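Local coordinates for intracellular protein transport protein USO1 (Saccharomyces cerevisiae S288c, PDB 6LSU) that is required for protein transport from the endoplasmic reticulum to the Golgi as a membrane tether, of which this chain is the globular head, at residues 87-92 against 104-109; 315-320 against 330-335; 602-607 against 647-652. All coordinates share one frame; numbering follows the deposited sequence.

Contact 1 (87-92 against 104-109); sequences TILILF and GWISQQ
Leu89 lays one methyl against the end of Ile106. CD2 of Leu89 lies 4.0 Å from CD1 of Ile106, and the two side chains cross at about a right angle. Both use the same first torsion: Leu89 CG (chi1 -82°) and Ile106 CG1 (chi1 -69°) stand beside the backbone N, opposite the carbonyl carbon. From there Ile106 runs its CG1-CD1 arm out to meet the leucine branch.

One turn further on, Phe92 meets Trp105 ring to ring. CE2 of Phe92 is 4.4 Å from CZ3 of Trp105, on the six-membered part of the indole. The two rings meet obliquely, in a loose van der Waals touch. On the helix 103-112 side, the CG methylene of Gln109 rests over one face of the indole, near its rim. The amide of Gln109 is itself tied: its OE1 accepts from NE2 of Gln108 at 3.0 Å.

The contact is apolar and largely buried, with Trp105 partly exposed. It is small, and CA of Leu89 and CA of Ile106 are 9.9 Å from each other. Other helices complete the packing. Helix 160-174 brings Tyr165 and Leu169 against Leu89, and Glu171 against Ile106. Ile137 of helix 132-143 packs on Phe92. Helix 78-91, in the first armadillo repeat, thus meets helix 103-112 beside the helices of the second.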
ATOM      1  N   THR A  87       8.755  20.134  36.264  1.00 64.40           N
ATOM      2  CA  THR A  87       7.605  19.917  37.185  1.00 64.56           C
ATOM      3  C   THR A  87       6.361  19.712  36.323  1.00 57.50           C
ATOM      4  O   THR A  87       5.639  18.680  36.531  1.00 52.33           O
ATOM      5  CB  THR A  87       7.492  21.013  38.256  1.00 68.30           C
ATOM      6  OG1 THR A  87       8.687  20.939  39.052  1.00 58.82           O
ATOM      7  CG2 THR A  87       6.264  20.809  39.133  1.00 68.46           C
ATOM      8  N   ILE A  88       6.166  20.543  35.312  1.00 53.33           N
ATOM      9  CA  ILE A  88       4.967  20.393  34.440  1.00 55.91           C
ATOM     10  C   ILE A  88       4.985  19.033  33.745  1.00 61.15           C
ATOM     11  O   ILE A  88       3.910  18.377  33.650  1.00 62.19           O
ATOM     12  CB  ILE A  88       4.848  21.524  33.418  1.00 56.89           C
ATOM     13  CG1 ILE A  88       4.824  22.876  34.129  1.00 55.90           C
ATOM     14  CG2 ILE A  88       3.591  21.309  32.561  1.00 61.33           C
ATOM     15  CD1 ILE A  88       4.738  24.041  33.165  1.00 59.63           C
ATOM     16  N   LEU A  89       6.161  18.647  33.235  1.00 62.38           N
ATOM     17  CA  LEU A  89       6.356  17.372  32.507  1.00 56.26           C
ATOM     18  C   LEU A  89       6.063  16.213  33.450  1.00 55.65           C
ATOM     19  O   LEU A  89       5.476  15.218  33.011  1.00 54.68           O
ATOM     20  CB  LEU A  89       7.782  17.311  31.956  1.00 53.93           C
ATOM     21  CG  LEU A  89       7.931  18.065  30.639  1.00 52.97           C
ATOM     22  CD1 LEU A  89       9.377  18.202  30.204  1.00 51.92           C
ATOM     23  CD2 LEU A  89       7.105  17.382  29.573  1.00 53.21           C
ATOM     24  N   ILE A  90       6.453  16.335  34.714  1.00 55.84           N
ATOM     25  CA  ILE A  90       6.144  15.233  35.669  1.00 57.86           C
ATOM     26  C   ILE A  90       4.625  15.156  35.816  1.00 60.17           C
ATOM     27  O   ILE A  90       4.031  14.045  35.749  1.00 63.83           O
ATOM     28  CB  ILE A  90       6.836  15.437  37.004  1.00 55.46           C
ATOM     29  CG1 ILE A  90       8.359  15.370  36.813  1.00 57.28           C
ATOM     30  CG2 ILE A  90       6.287  14.421  37.997  1.00 54.44           C
ATOM     31  CD1 ILE A  90       9.148  15.452  38.110  1.00 58.43           C
ATOM     32  N   LEU A  91       4.001  16.324  35.901  1.00 62.95           N
ATOM     33  CA  LEU A  91       2.559  16.409  36.215  1.00 64.41           C
ATOM     34  C   LEU A  91       1.740  15.834  35.060  1.00 61.44           C
ATOM     35  O   LEU A  91       0.666  15.222  35.339  1.00 64.02           O
ATOM     36  CB  LEU A  91       2.189  17.853  36.516  1.00 65.64           C
ATOM     37  CG  LEU A  91       2.693  18.402  37.848  1.00 63.54           C
ATOM     38  CD1 LEU A  91       2.361  19.886  37.941  1.00 63.30           C
ATOM     39  CD2 LEU A  91       2.092  17.637  39.007  1.00 63.95           C
ATOM     40  N   PHE A  92       2.253  15.911  33.839  1.00 58.01           N
ATOM     41  CA  PHE A  92       1.461  15.594  32.621  1.00 62.02           C
ATOM     42  C   PHE A  92       0.710  14.248  32.692  1.00 55.74           C
ATOM     43  O   PHE A  92      -0.441  14.200  32.196  1.00 56.95           O
ATOM     44  CB  PHE A  92       2.272  15.665  31.335  1.00 63.46           C
ATOM     45  CG  PHE A  92       1.357  15.972  30.176  1.00 67.97           C
ATOM     46  CD1 PHE A  92       0.902  17.260  29.985  1.00 71.34           C
ATOM     47  CD2 PHE A  92       0.862  14.975  29.353  1.00 66.35           C
ATOM     48  CE1 PHE A  92       0.008  17.561  28.967  1.00 71.54           C
ATOM     49  CE2 PHE A  92      -0.004  15.280  28.314  1.00 69.42           C
ATOM     50  CZ  PHE A  92      -0.443  16.570  28.129  1.00 66.00           C
ATOM     51  N   GLY A 104       9.447   8.857  27.065  1.00 49.76           N
ATOM     52  CA  GLY A 104       9.219   7.724  26.155  1.00 49.96           C
ATOM     53  C   GLY A 104       7.814   7.696  25.593  1.00 51.36           C
ATOM     54  O   GLY A 104       7.646   7.658  24.360  1.00 59.68           O
ATOM     55  N   TRP A 105       6.808   7.793  26.449  1.00 54.79           N
ATOM     56  CA  TRP A 105       5.393   7.967  26.049  1.00 52.02           C
ATOM     57  C   TRP A 105       5.236   9.174  25.093  1.00 54.13           C
ATOM     58  O   TRP A 105       4.517   9.084  24.072  1.00 55.95           O
ATOM     59  CB  TRP A 105       4.529   8.104  27.309  1.00 56.01           C
ATOM     60  CG  TRP A 105       3.080   8.229  26.959  1.00 56.75           C
ATOM     61  CD1 TRP A 105       2.189   7.223  26.739  1.00 54.85           C
ATOM     62  CD2 TRP A 105       2.397   9.453  26.694  1.00 59.67           C
ATOM     63  NE1 TRP A 105       0.989   7.744  26.364  1.00 62.92           N
ATOM     64  CE2 TRP A 105       1.086   9.105  26.315  1.00 60.15           C
ATOM     65  CE3 TRP A 105       2.766  10.806  26.747  1.00 59.98           C
ATOM     66  CZ2 TRP A 105       0.142  10.060  25.988  1.00 57.87           C
ATOM     67  CZ3 TRP A 105       1.829  11.748  26.395  1.00 60.67           C
ATOM     68  CH2 TRP A 105       0.538  11.373  26.034  1.00 61.45           C
ATOM     69  N   ILE A 106       5.893  10.302  25.375  1.00 55.76           N
ATOM     70  CA  ILE A 106       5.679  11.542  24.569  1.00 54.04           C
ATOM     71  C   ILE A 106       6.173  11.290  23.154  1.00 55.93           C
ATOM     72  O   ILE A 106       5.393  11.577  22.194  1.00 53.72           O
ATOM     73  CB  ILE A 106       6.342  12.766  25.186  1.00 53.28           C
ATOM     74  CG1 ILE A 106       5.652  13.184  26.480  1.00 57.97           C
ATOM     75  CG2 ILE A 106       6.378  13.918  24.201  1.00 54.45           C
ATOM     76  CD1 ILE A 106       6.433  14.229  27.269  1.00 57.95           C
ATOM     77  N   SER A 107       7.384  10.737  23.026  1.00 59.40           N
ATOM     78  CA  SER A 107       7.982  10.423  21.692  1.00 59.44           C
ATOM     79  C   SER A 107       7.075   9.463  20.942  1.00 59.46           C
ATOM     80  O   SER A 107       6.635   9.839  19.817  1.00 58.32           O
ATOM     81  CB  SER A 107       9.350   9.905  21.819  1.00 60.02           C
ATOM     82  OG  SER A 107      10.173  10.958  22.305  1.00 64.83           O
ATOM     83  N   GLN A 108       6.712   8.347  21.588  1.00 62.54           N
ATOM     84  CA  GLN A 108       5.836   7.291  20.998  1.00 63.38           C
ATOM     85  C   GLN A 108       4.536   7.918  20.490  1.00 58.38           C
ATOM     86  O   GLN A 108       4.118   7.593  19.339  1.00 62.32           O
ATOM     87  CB  GLN A 108       5.537   6.192  22.019  1.00 77.44           C
ATOM     88  CG  GLN A 108       4.507   5.173  21.537  1.00 83.31           C
ATOM     89  CD  GLN A 108       3.997   4.380  22.723  1.00 94.52           C
ATOM     90  OE1 GLN A 108       4.580   3.356  23.124  1.00 97.97           O
ATOM     91  NE2 GLN A 108       2.948   4.904  23.355  1.00 84.97           N
ATOM     92  N   GLN A 109       3.921   8.831  21.237  1.00 55.49           N
ATOM     93  CA  GLN A 109       2.682   9.517  20.731  1.00 56.53           C
ATOM     94  C   GLN A 109       3.020  10.318  19.465  1.00 61.41           C
ATOM     95  O   GLN A 109       2.215  10.271  18.512  1.00 68.97           O
ATOM     96  CB  GLN A 109       2.065  10.470  21.742  1.00 53.30           C
ATOM     97  CG  GLN A 109       1.620   9.783  23.007  1.00 60.29           C
ATOM     98  CD  GLN A 109       0.844   8.538  22.671  1.00 62.30           C
ATOM     99  OE1 GLN A 109       1.330   7.440  22.953  1.00 67.48           O
ATOM    100  NE2 GLN A 109      -0.316   8.695  22.005  1.00 61.96           N
TER

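Contact 2 (315-320 against 330-335); sequences SLTVEP and NALLDS
Leu332 reaches 315-320 chiefly through CD1. It meets two neighbours in sequence, Thr317 and Val318. The CG1 methyl of Val318 and the CD1 methyl of Leu332 pack together. OG1 of Thr317 lies 3.5 Å from CD1 of Leu332. The first pair is apolar packing. The second sets a hydroxyl oxygen beside a methyl group. The leucine crosses both side chains at a slant.

The torsions explain who faces the leucine. In Val318, chi1 of -64° places CG1 beside the backbone N, and this is the branch that does the touching. In Thr317, chi1 of 84° tucks OG1 between the backbone N and the carbonyl carbon. There OG1 bonds to the carbonyl O of Val314 in its own helix.

The next shell is the backbone. Val318 N bonds to Ser315 O at 3.0 Å as helix 301-317 ends. Val318 then leaves helical geometry, and the chain turns off through Glu319 and Pro320. Across the contact, Ser335 OG bonds to Leu332 O at 3.0 Å, approaching from above the carbonyl plane. Ser335 OG also caps the N of Val337, at the turn into helix 337-346. One hydroxyl therefore links the end of helix 325-333 to the start of the next helix.

The contact joins the ends of two consecutive helices where the fifth armadillo repeat passes into the sixth. Leu280 of helix 280-287 packs on Leu332. Asn364 of helix 354-366 touches Val318, as do His328 and Gln329 of helix 325-333.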
ATOM      1  N   SER A 315       5.520   6.947  -4.302  1.00 52.91           N
ATOM      2  CA  SER A 315       4.109   6.689  -4.693  1.00 57.34           C
ATOM      3  C   SER A 315       3.244   7.936  -4.543  1.00 58.95           C
ATOM      4  O   SER A 315       2.533   8.216  -5.481  1.00 63.24           O
ATOM      5  CB  SER A 315       3.479   5.555  -3.955  1.00 58.81           C
ATOM      6  OG  SER A 315       3.708   4.323  -4.598  1.00 56.41           O
ATOM      7  N   LEU A 316       3.322   8.635  -3.411  1.00 63.03           N
ATOM      8  CA  LEU A 316       2.613   9.922  -3.136  1.00 66.34           C
ATOM      9  C   LEU A 316       2.648  10.891  -4.317  1.00 67.05           C
ATOM     10  O   LEU A 316       1.581  11.446  -4.637  1.00 69.17           O
ATOM     11  CB  LEU A 316       3.267  10.602  -1.927  1.00 74.43           C
ATOM     12  CG  LEU A 316       3.052   9.830  -0.636  1.00 78.03           C
ATOM     13  CD1 LEU A 316       3.670  10.548   0.548  1.00 86.58           C
ATOM     14  CD2 LEU A 316       1.561   9.581  -0.445  1.00 79.43           C
ATOM     15  N   THR A 317       3.827  11.099  -4.915  1.00 65.29           N
ATOM     16  CA  THR A 317       4.034  12.134  -5.955  1.00 60.49           C
ATOM     17  C   THR A 317       3.277  11.747  -7.217  1.00 61.91           C
ATOM     18  O   THR A 317       3.014  12.662  -8.001  1.00 74.63           O
ATOM     19  CB  THR A 317       5.514  12.408  -6.270  1.00 57.88           C
ATOM     20  OG1 THR A 317       6.045  11.472  -7.212  1.00 62.19           O
ATOM     21  CG2 THR A 317       6.339  12.445  -5.015  1.00 56.68           C
ATOM     22  N   VAL A 318       2.884  10.475  -7.383  1.00 61.24           N
ATOM     23  CA  VAL A 318       2.282   9.923  -8.643  1.00 58.56           C
ATOM     24  C   VAL A 318       0.967   9.218  -8.302  1.00 64.01           C
ATOM     25  O   VAL A 318       0.613   8.164  -8.970  1.00 62.91           O
ATOM     26  CB  VAL A 318       3.257   8.972  -9.365  1.00 52.42           C
ATOM     27  CG1 VAL A 318       4.491   9.680  -9.839  1.00 53.44           C
ATOM     28  CG2 VAL A 318       3.657   7.800  -8.506  1.00 51.69           C
ATOM     29  N   GLU A 319       0.247   9.740  -7.310  1.00 73.45           N
ATOM     30  CA  GLU A 319      -1.129   9.258  -6.987  1.00 91.20           C
ATOM     31  C   GLU A 319      -2.001   9.469  -8.231  1.00 83.70           C
ATOM     32  O   GLU A 319      -2.130  10.578  -8.735  1.00 82.26           O
ATOM     33  CB  GLU A 319      -1.641   9.981  -5.728  1.00100.30           C
ATOM     34  CG  GLU A 319      -3.112   9.744  -5.386  1.00112.95           C
ATOM     35  CD  GLU A 319      -3.679  10.553  -4.218  1.00118.85           C
ATOM     36  OE1 GLU A 319      -4.897  10.440  -3.968  1.00114.41           O
ATOM     37  OE2 GLU A 319      -2.911  11.294  -3.549  1.00128.87           O
ATOM     38  N   PRO A 320      -2.639   8.414  -8.772  1.00 96.60           N
ATOM     39  CA  PRO A 320      -3.466   8.555  -9.976  1.00102.45           C
ATOM     40  C   PRO A 320      -4.688   9.468  -9.783  1.00106.84           C
ATOM     41  O   PRO A 320      -5.242   9.469  -8.685  1.00106.89           O
ATOM     42  CB  PRO A 320      -3.925   7.121 -10.282  1.00 98.74           C
ATOM     43  CG  PRO A 320      -3.789   6.382  -8.963  1.00 97.35           C
ATOM     44  CD  PRO A 320      -2.630   7.041  -8.244  1.00 99.66           C
ATOM     45  N   ASN A 330       6.811  11.699 -15.336  1.00 67.88           N
ATOM     46  CA  ASN A 330       7.845  12.188 -16.289  1.00 65.31           C
ATOM     47  C   ASN A 330       9.100  12.622 -15.531  1.00 56.74           C
ATOM     48  O   ASN A 330      10.177  12.167 -15.888  1.00 65.50           O
ATOM     49  CB  ASN A 330       7.288  13.323 -17.150  1.00 72.41           C
ATOM     50  CG  ASN A 330       6.261  12.879 -18.172  1.00 70.61           C
ATOM     51  OD1 ASN A 330       6.152  11.704 -18.491  1.00 70.57           O
ATOM     52  ND2 ASN A 330       5.541  13.835 -18.739  1.00 77.45           N
ATOM     53  N   ALA A 331       8.941  13.417 -14.471  1.00 57.49           N
ATOM     54  CA  ALA A 331      10.042  13.798 -13.561  1.00 57.21           C
ATOM     55  C   ALA A 331      10.751  12.534 -13.040  1.00 59.00           C
ATOM     56  O   ALA A 331      11.996  12.450 -13.143  1.00 59.44           O
ATOM     57  CB  ALA A 331       9.530  14.680 -12.446  1.00 57.04           C
ATOM     58  N   LEU A 332      10.010  11.566 -12.495  1.00 63.58           N
ATOM     59  CA  LEU A 332      10.648  10.349 -11.887  1.00 62.94           C
ATOM     60  C   LEU A 332      11.376   9.524 -12.957  1.00 62.70           C
ATOM     61  O   LEU A 332      12.352   8.805 -12.595  1.00 59.64           O
ATOM     62  CB  LEU A 332       9.587   9.513 -11.179  1.00 60.79           C
ATOM     63  CG  LEU A 332       9.059  10.104  -9.887  1.00 64.13           C
ATOM     64  CD1 LEU A 332       7.703   9.510  -9.561  1.00 69.03           C
ATOM     65  CD2 LEU A 332      10.039   9.905  -8.758  1.00 68.50           C
ATOM     66  N   LEU A 333      10.908   9.597 -14.212  1.00 65.62           N
ATOM     67  CA  LEU A 333      11.476   8.813 -15.327  1.00 69.91           C
ATOM     68  C   LEU A 333      12.814   9.429 -15.738  1.00 74.52           C
ATOM     69  O   LEU A 333      13.724   8.650 -16.112  1.00 72.97           O
ATOM     70  CB  LEU A 333      10.489   8.771 -16.489  1.00 69.71           C
ATOM     71  CG  LEU A 333       9.686   7.485 -16.600  1.00 78.50           C
ATOM     72  CD1 LEU A 333       8.960   7.488 -17.925  1.00 86.58           C
ATOM     73  CD2 LEU A 333      10.571   6.250 -16.506  1.00 77.42           C
ATOM     74  N   ASP A 334      12.941  10.747 -15.566  1.00 75.27           N
ATOM     75  CA  ASP A 334      14.163  11.532 -15.871  1.00 81.49           C
ATOM     76  C   ASP A 334      15.190  11.402 -14.737  1.00 80.55           C
ATOM     77  O   ASP A 334      16.078  12.276 -14.652  1.00 91.27           O
ATOM     78  CB  ASP A 334      13.834  13.014 -16.091  1.00 89.76           C
ATOM     79  CG  ASP A 334      14.949  13.778 -16.790  1.00 94.58           C
ATOM     80  OD1 ASP A 334      15.898  13.104 -17.289  1.00 96.63           O
ATOM     81  OD2 ASP A 334      14.853  15.024 -16.853  1.00 96.22           O
ATOM     82  N   SER A 335      15.097  10.372 -13.901  1.00 77.39           N
ATOM     83  CA  SER A 335      16.124  10.039 -12.878  1.00 78.08           C
ATOM     84  C   SER A 335      16.389   8.534 -12.913  1.00 68.34           C
ATOM     85  O   SER A 335      15.952   7.901 -13.881  1.00 65.69           O
ATOM     86  CB  SER A 335      15.701  10.522 -11.501  1.00 77.95           C
ATOM     87  OG  SER A 335      14.645   9.741 -10.965  1.00 83.97           O
TER

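Contact 3 (602-607 against 647-652); sequences SDKSVI and RKEYFE
Apolar packing comes from Ile607 and Tyr650. CG2 of Ile607 approaches the edge of the Tyr650 ring, near its plane, and stands 3.9 Å from CE1. CG1 of Ile607 is 4.1 Å from CE1 of Tyr650, so one ring carbon faces both branches of the isoleucine. Tyr650 has CG anti to its N (chi1 178°), which swings the ring toward Ile607.

Both residues lie in the alpha-helical head of the tether. Helix 604-614 belongs to the tenth armadillo repeat, and helix 647-658 packs beside it. Leu632 of helix 622-637 touches Ile607, and its carbonyl O accepts a hydrogen bond from Tyr650 OH, anchoring the far end of the ring.

Aromatic partners include Phe645, which meets Tyr650 edge-to-face and makes a cation-pi contact with Lys604.

The charged pair is only a proximity of opposite charges. NZ of Lys604 and OE2 of Glu649 are 4.3 Å apart, beyond a salt bridge. Both residues are exposed, and any attraction is probably softened by solvent.

Capping serves the helix start. Asp603 is the N-cap of helix 604-614, and its OD1 accepts a weak, bent bond from Ser605 N, 3.0 Å long.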
ATOM      1  N   SER A 602     -20.182 -23.956 -32.651  1.00 70.29           N
ATOM      2  CA  SER A 602     -19.750 -24.768 -33.806  1.00 75.07           C
ATOM      3  C   SER A 602     -19.264 -26.130 -33.332  1.00 77.40           C
ATOM      4  O   SER A 602     -18.561 -26.771 -34.114  1.00 81.74           O
ATOM      5  CB  SER A 602     -18.648 -24.069 -34.573  1.00 76.90           C
ATOM      6  OG  SER A 602     -17.400 -24.360 -33.976  1.00 77.15           O
ATOM      7  N   ASP A 603     -19.556 -26.539 -32.095  1.00 83.37           N
ATOM      8  CA  ASP A 603     -19.142 -27.894 -31.634  1.00 84.76           C
ATOM      9  C   ASP A 603     -20.173 -28.458 -30.671  1.00 81.16           C
ATOM     10  O   ASP A 603     -19.969 -28.287 -29.445  1.00 74.82           O
ATOM     11  CB  ASP A 603     -17.763 -27.919 -30.983  1.00 88.92           C
ATOM     12  CG  ASP A 603     -17.296 -29.330 -30.696  1.00 95.82           C
ATOM     13  OD1 ASP A 603     -18.160 -30.251 -30.716  1.00102.56           O
ATOM     14  OD2 ASP A 603     -16.074 -29.495 -30.474  1.00 96.88           O
ATOM     15  N   LYS A 604     -21.184 -29.134 -31.248  1.00 80.20           N
ATOM     16  CA  LYS A 604     -22.373 -29.689 -30.548  1.00 76.55           C
ATOM     17  C   LYS A 604     -21.882 -30.617 -29.442  1.00 67.53           C
ATOM     18  O   LYS A 604     -22.547 -30.630 -28.382  1.00 66.91           O
ATOM     19  CB  LYS A 604     -23.325 -30.416 -31.506  1.00 80.37           C
ATOM     20  CG  LYS A 604     -24.720 -29.818 -31.602  1.00 89.84           C
ATOM     21  CD  LYS A 604     -25.782 -30.845 -31.927  1.00 98.36           C
ATOM     22  CE  LYS A 604     -27.045 -30.254 -32.513  1.00102.34           C
ATOM     23  NZ  LYS A 604     -27.782 -31.284 -33.281  1.00114.11           N
ATOM     24  N   SER A 605     -20.762 -31.323 -29.659  1.00 60.85           N
ATOM     25  CA  SER A 605     -20.218 -32.304 -28.683  1.00 66.35           C
ATOM     26  C   SER A 605     -19.969 -31.627 -27.321  1.00 69.66           C
ATOM     27  O   SER A 605     -20.310 -32.196 -26.261  1.00 76.86           O
ATOM     28  CB  SER A 605     -18.971 -32.949 -29.203  1.00 69.16           C
ATOM     29  OG  SER A 605     -18.159 -33.311 -28.104  1.00 81.97           O
ATOM     30  N   VAL A 606     -19.406 -30.416 -27.342  1.00 74.33           N
ATOM     31  CA  VAL A 606     -19.104 -29.607 -26.130  1.00 64.58           C
ATOM     32  C   VAL A 606     -20.430 -29.169 -25.517  1.00 63.73           C
ATOM     33  O   VAL A 606     -20.609 -29.406 -24.303  1.00 63.41           O
ATOM     34  CB  VAL A 606     -18.151 -28.436 -26.450  1.00 70.51           C
ATOM     35  CG1 VAL A 606     -18.317 -27.252 -25.497  1.00 73.18           C
ATOM     36  CG2 VAL A 606     -16.698 -28.915 -26.457  1.00 66.29           C
ATOM     37  N   ILE A 607     -21.366 -28.625 -26.294  1.00 60.00           N
ATOM     38  CA  ILE A 607     -22.655 -28.172 -25.688  1.00 64.83           C
ATOM     39  C   ILE A 607     -23.297 -29.370 -24.986  1.00 74.27           C
ATOM     40  O   ILE A 607     -23.909 -29.133 -23.918  1.00 79.22           O
ATOM     41  CB  ILE A 607     -23.622 -27.529 -26.694  1.00 66.49           C
ATOM     42  CG1 ILE A 607     -23.077 -26.217 -27.253  1.00 73.32           C
ATOM     43  CG2 ILE A 607     -24.972 -27.291 -26.047  1.00 65.57           C
ATOM     44  CD1 ILE A 607     -21.762 -26.377 -27.991  1.00 82.93           C
ATOM     45  N   ARG A 647     -29.763 -20.446 -34.145  1.00 79.18           N
ATOM     46  CA  ARG A 647     -30.362 -19.830 -32.930  1.00 80.24           C
ATOM     47  C   ARG A 647     -31.559 -20.677 -32.487  1.00 77.66           C
ATOM     48  O   ARG A 647     -31.529 -21.176 -31.364  1.00 84.84           O
ATOM     49  CB  ARG A 647     -30.699 -18.355 -33.186  1.00 79.16           C
ATOM     50  CG  ARG A 647     -31.443 -17.673 -32.048  1.00 91.80           C
ATOM     51  CD  ARG A 647     -31.807 -16.237 -32.391  1.00 91.95           C
ATOM     52  NE  ARG A 647     -32.285 -15.493 -31.231  1.00 95.96           N
ATOM     53  CZ  ARG A 647     -31.513 -15.009 -30.266  1.00 96.42           C
ATOM     54  NH1 ARG A 647     -30.197 -15.183 -30.280  1.00100.39           N
ATOM     55  NH2 ARG A 647     -32.073 -14.346 -29.277  1.00 95.64           N
ATOM     56  N   LYS A 648     -32.558 -20.857 -33.342  1.00 84.68           N
ATOM     57  CA  LYS A 648     -33.856 -21.485 -32.946  1.00 93.52           C
ATOM     58  C   LYS A 648     -33.580 -22.961 -32.586  1.00 90.82           C
ATOM     59  O   LYS A 648     -34.167 -23.462 -31.594  1.00 70.72           O
ATOM     60  CB  LYS A 648     -34.928 -21.269 -34.026  1.00104.31           C
ATOM     61  CG  LYS A 648     -34.423 -20.757 -35.380  1.00114.80           C
ATOM     62  CD  LYS A 648     -35.463 -20.714 -36.487  1.00118.70           C
ATOM     63  CE  LYS A 648     -34.920 -21.163 -37.831  1.00121.64           C
ATOM     64  NZ  LYS A 648     -36.009 -21.495 -38.783  1.00120.12           N
ATOM     65  N   GLU A 649     -32.657 -23.630 -33.292  1.00 86.51           N
ATOM     66  CA  GLU A 649     -32.281 -25.033 -32.965  1.00 88.63           C
ATOM     67  C   GLU A 649     -31.615 -25.061 -31.577  1.00 82.32           C
ATOM     68  O   GLU A 649     -31.918 -25.962 -30.761  1.00 88.82           O
ATOM     69  CB  GLU A 649     -31.380 -25.629 -34.052  1.00 96.14           C
ATOM     70  CG  GLU A 649     -31.775 -27.049 -34.416  1.00107.59           C
ATOM     71  CD  GLU A 649     -30.676 -27.955 -34.948  1.00119.69           C
ATOM     72  OE1 GLU A 649     -29.528 -27.477 -35.130  1.00130.08           O
ATOM     73  OE2 GLU A 649     -30.973 -29.152 -35.163  1.00123.54           O
ATOM     74  N   TYR A 650     -30.727 -24.105 -31.291  1.00 80.26           N
ATOM     75  CA  TYR A 650     -29.958 -24.047 -30.012  1.00 77.10           C
ATOM     76  C   TYR A 650     -30.878 -23.604 -28.870  1.00 71.24           C
ATOM     77  O   TYR A 650     -30.720 -24.117 -27.759  1.00 74.01           O
ATOM     78  CB  TYR A 650     -28.767 -23.099 -30.124  1.00 79.31           C
ATOM     79  CG  TYR A 650     -27.970 -22.942 -28.852  1.00 79.39           C
ATOM     80  CD1 TYR A 650     -27.093 -23.925 -28.447  1.00 87.62           C
ATOM     81  CD2 TYR A 650     -28.057 -21.799 -28.080  1.00 73.04           C
ATOM     82  CE1 TYR A 650     -26.333 -23.799 -27.294  1.00 83.34           C
ATOM     83  CE2 TYR A 650     -27.337 -21.674 -26.913  1.00 80.46           C
ATOM     84  CZ  TYR A 650     -26.452 -22.663 -26.523  1.00 80.62           C
ATOM     85  OH  TYR A 650     -25.725 -22.568 -25.365  1.00 76.29           O
ATOM     86  N   PHE A 651     -31.827 -22.720 -29.153  1.00 65.13           N
ATOM     87  CA  PHE A 651     -32.891 -22.292 -28.209  1.00 75.07           C
ATOM     88  C   PHE A 651     -33.717 -23.484 -27.735  1.00 79.18           C
ATOM     89  O   PHE A 651     -33.903 -23.601 -26.501  1.00 77.57           O
ATOM     90  CB  PHE A 651     -33.856 -21.281 -28.831  1.00 74.28           C
ATOM     91  CG  PHE A 651     -34.964 -20.901 -27.882  1.00 73.92           C
ATOM     92  CD1 PHE A 651     -34.699 -20.110 -26.779  1.00 79.14           C
ATOM     93  CD2 PHE A 651     -36.265 -21.344 -28.074  1.00 77.94           C
ATOM     94  CE1 PHE A 651     -35.709 -19.758 -25.890  1.00 86.98           C
ATOM     95  CE2 PHE A 651     -37.276 -20.995 -27.187  1.00 81.67           C
ATOM     96  CZ  PHE A 651     -36.999 -20.202 -26.096  1.00 86.57           C
ATOM     97  N   GLU A 652     -34.226 -24.293 -28.682  1.00 91.61           N
ATOM     98  CA  GLU A 652     -35.063 -25.499 -28.395  1.00 97.26           C
ATOM     99  C   GLU A 652     -34.204 -26.468 -27.574  1.00 84.37           C
ATOM    100  O   GLU A 652     -34.660 -26.966 -26.543  1.00 80.73           O
ATOM    101  CB  GLU A 652     -35.576 -26.181 -29.678  1.00102.45           C
ATOM    102  CG  GLU A 652     -36.539 -25.348 -30.522  1.00104.31           C
ATOM    103  CD  GLU A 652     -37.975 -25.177 -30.032  1.00113.75           C
ATOM    104  OE1 GLU A 652     -38.374 -25.841 -29.058  1.00121.31           O
ATOM    105  OE2 GLU A 652     -38.707 -24.362 -30.629  1.00117.88           O
TER

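The three contacts follow one another along the chain and share no helix. Contacts 1 and 3 lie on opposite sides of the chain's centre, with their own centres about 78 Å apart. Contact 2 is nearest the middle, its centre about 40 Å from that of contact 1 and 53 Å from that of contact 3. Contacts 1 and 2 are buried. Contact 1 is wholly apolar, while contact 2 adds a threonine hydroxyl to its aliphatic packing. Contact 3 is only partly buried and pairs an apolar inner half with an exposed, charged outer one. Contacts 1 and 2 link nearby chain segments; contact 3 joins segments separated by 39 residues, more than half of them helical.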